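PDB 3W5M: alpha-L-rhamnosidase, which hydrolyses terminal non-reducing alpha-L-rhamnose residues from alpha-L-rhamnosides, including citrus flavonoids such as naringin and the arabinogalactan-protein gum arabic. Local coordinates for residues P451-D455 with R456-A460. Sequence-based numbering, arbitrary orientation.
Sequences PGFDD and RAWLA
The carbonyl oxygen of Asp-455 accepts two hydrogen bonds, one from Trp-458 N (N to O 3.0 Å), which closes a type I beta turn over residues 455-458, and one from Arg-422 NE. Asp-454 OD1 takes the backbone N-H of Arg-456 in a long but nearly straight bond (N to OD1 3.3 Å, 168°). The same oxygen lies over one face of the Arg-456 guanidinium, 3.3 Å from NH1, so this salt bridge rests on charge alone. A water links Asp-454 O, just before the turn, to Ala-457 N within it. The indole of Trp-458 receives Asp-455 CB over its five-membered ring, a CH-pi contact 3.8 Å from the centroid, while its NE1 lies 3.5 Å from Phe-453 CE2, at the edge of the phenyl ring; the two ring planes are 73° apart. With CG anti to its carbonyl carbon (chi1 -74°), Trp-458 lays its indole against Asp-455 and Phe-453. A serine here would probably leave the Phe-453 edge and Asp-455 CB without their aromatic partner. Asp-455 OD2 pairs with Arg-306 of strand 303-311, and the buried indole packs against that strand and strand 422-424, just where the chain enters strand 459-463 of the same antiparallel sheet.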
loop_
_atom_site.group_PDB
_atom_site.type_symbol
_atom_site.label_atom_id
_atom_site.label_comp_id
_atom_site.label_asym_id
_atom_site.label_seq_id
_atom_site.Cartn_x
_atom_site.Cartn_y
_atom_site.Cartn_z
ATOM N N PRO A 451 5.482 -32.535 -12.131
ATOM C CA PRO A 451 5.255 -33.913 -11.706
ATOM C C PRO A 451 6.507 -34.742 -11.926
ATOM O O PRO A 451 7.398 -34.308 -12.641
ATOM C CB PRO A 451 4.108 -34.390 -12.602
ATOM C CG PRO A 451 4.087 -33.475 -13.763
ATOM C CD PRO A 451 4.768 -32.198 -13.377
ATOM N N GLY A 452 6.576 -35.910 -11.280
ATOM C CA GLY A 452 7.729 -36.800 -11.391
ATOM C C GLY A 452 8.881 -36.418 -10.470
ATOM O O GLY A 452 9.985 -36.935 -10.607
ATOM N N PHE A 453 8.632 -35.498 -9.538
ATOM C CA PHE A 453 9.664 -35.017 -8.603
ATOM C C PHE A 453 9.806 -35.928 -7.386
ATOM O O PHE A 453 8.828 -36.399 -6.831
ATOM C CB PHE A 453 9.366 -33.549 -8.181
ATOM C CG PHE A 453 10.330 -32.983 -7.175
ATOM C CD1 PHE A 453 11.563 -32.469 -7.578
ATOM C CD2 PHE A 453 10.002 -32.944 -5.824
ATOM C CE1 PHE A 453 12.460 -31.958 -6.642
ATOM C CE2 PHE A 453 10.889 -32.430 -4.874
ATOM C CZ PHE A 453 12.127 -31.938 -5.281
ATOM N N ASP A 454 11.039 -36.184 -6.967
ATOM C CA ASP A 454 11.279 -37.037 -5.810
ATOM C C ASP A 454 11.231 -36.233 -4.513
ATOM O O ASP A 454 12.242 -35.623 -4.133
ATOM C CB ASP A 454 12.640 -37.754 -5.962
ATOM C CG ASP A 454 12.984 -38.657 -4.771
ATOM O OD1 ASP A 454 12.151 -38.868 -3.865
ATOM O OD2 ASP A 454 14.123 -39.163 -4.740
ATOM N N ASP A 455 10.073 -36.233 -3.837
ATOM C CA ASP A 455 9.908 -35.533 -2.557
ATOM C C ASP A 455 9.846 -36.435 -1.307
ATOM O O ASP A 455 9.287 -36.048 -0.273
ATOM C CB ASP A 455 8.702 -34.552 -2.605
ATOM C CG ASP A 455 7.337 -35.248 -2.785
ATOM O OD1 ASP A 455 7.287 -36.505 -2.820
ATOM O OD2 ASP A 455 6.299 -34.519 -2.876
ATOM N N ARG A 456 10.441 -37.623 -1.375
ATOM C CA ARG A 456 10.360 -38.562 -0.243
ATOM C C ARG A 456 10.977 -38.034 1.053
ATOM O O ARG A 456 10.546 -38.421 2.138
ATOM C CB ARG A 456 10.951 -39.923 -0.618
ATOM C CG ARG A 456 9.929 -40.912 -1.172
ATOM C CD ARG A 456 10.502 -41.709 -2.338
ATOM N NE ARG A 456 11.879 -42.147 -2.089
ATOM C CZ ARG A 456 12.801 -42.347 -3.030
ATOM N NH1 ARG A 456 12.521 -42.157 -4.314
ATOM N NH2 ARG A 456 14.016 -42.738 -2.681
ATOM N N ALA A 457 11.971 -37.154 0.936
ATOM C CA ALA A 457 12.597 -36.522 2.101
ATOM C C ALA A 457 12.038 -35.124 2.435
ATOM O O ALA A 457 12.580 -34.425 3.281
ATOM C CB ALA A 457 14.104 -36.469 1.931
ATOM N N TRP A 458 10.976 -34.716 1.749
ATOM C CA TRP A 458 10.159 -33.576 2.202
ATOM C C TRP A 458 9.321 -33.978 3.435
ATOM O O TRP A 458 9.201 -35.168 3.745
ATOM C CB TRP A 458 9.287 -33.094 1.044
ATOM C CG TRP A 458 10.048 -32.342 -0.017
ATOM C CD1 TRP A 458 11.299 -32.643 -0.524
ATOM C CD2 TRP A 458 9.595 -31.194 -0.738
ATOM N NE1 TRP A 458 11.647 -31.726 -1.482
ATOM C CE2 TRP A 458 10.622 -30.828 -1.635
ATOM C CE3 TRP A 458 8.429 -30.418 -0.691
ATOM C CZ2 TRP A 458 10.518 -29.724 -2.484
ATOM C CZ3 TRP A 458 8.330 -29.321 -1.524
ATOM C CH2 TRP A 458 9.372 -28.987 -2.428
ATOM N N LEU A 459 8.747 -33.014 4.163
ATOM C CA LEU A 459 8.014 -33.357 5.388
ATOM C C LEU A 459 6.511 -33.216 5.207
ATOM O O LEU A 459 6.073 -32.369 4.435
ATOM C CB LEU A 459 8.478 -32.473 6.549
ATOM C CG LEU A 459 9.981 -32.490 6.850
ATOM C CD1 LEU A 459 10.345 -31.398 7.855
ATOM C CD2 LEU A 459 10.397 -33.880 7.336
ATOM N N ALA A 460 5.718 -34.034 5.913
ATOM C CA ALA A 460 4.264 -33.859 5.891
ATOM C C ALA A 460 3.926 -32.448 6.377
ATOM O O ALA A 460 4.535 -31.955 7.339
ATOM C CB ALA A 460 3.571 -34.895 6.782
HETATM O O HOH W 1 13.267 -35.902 -1.357
#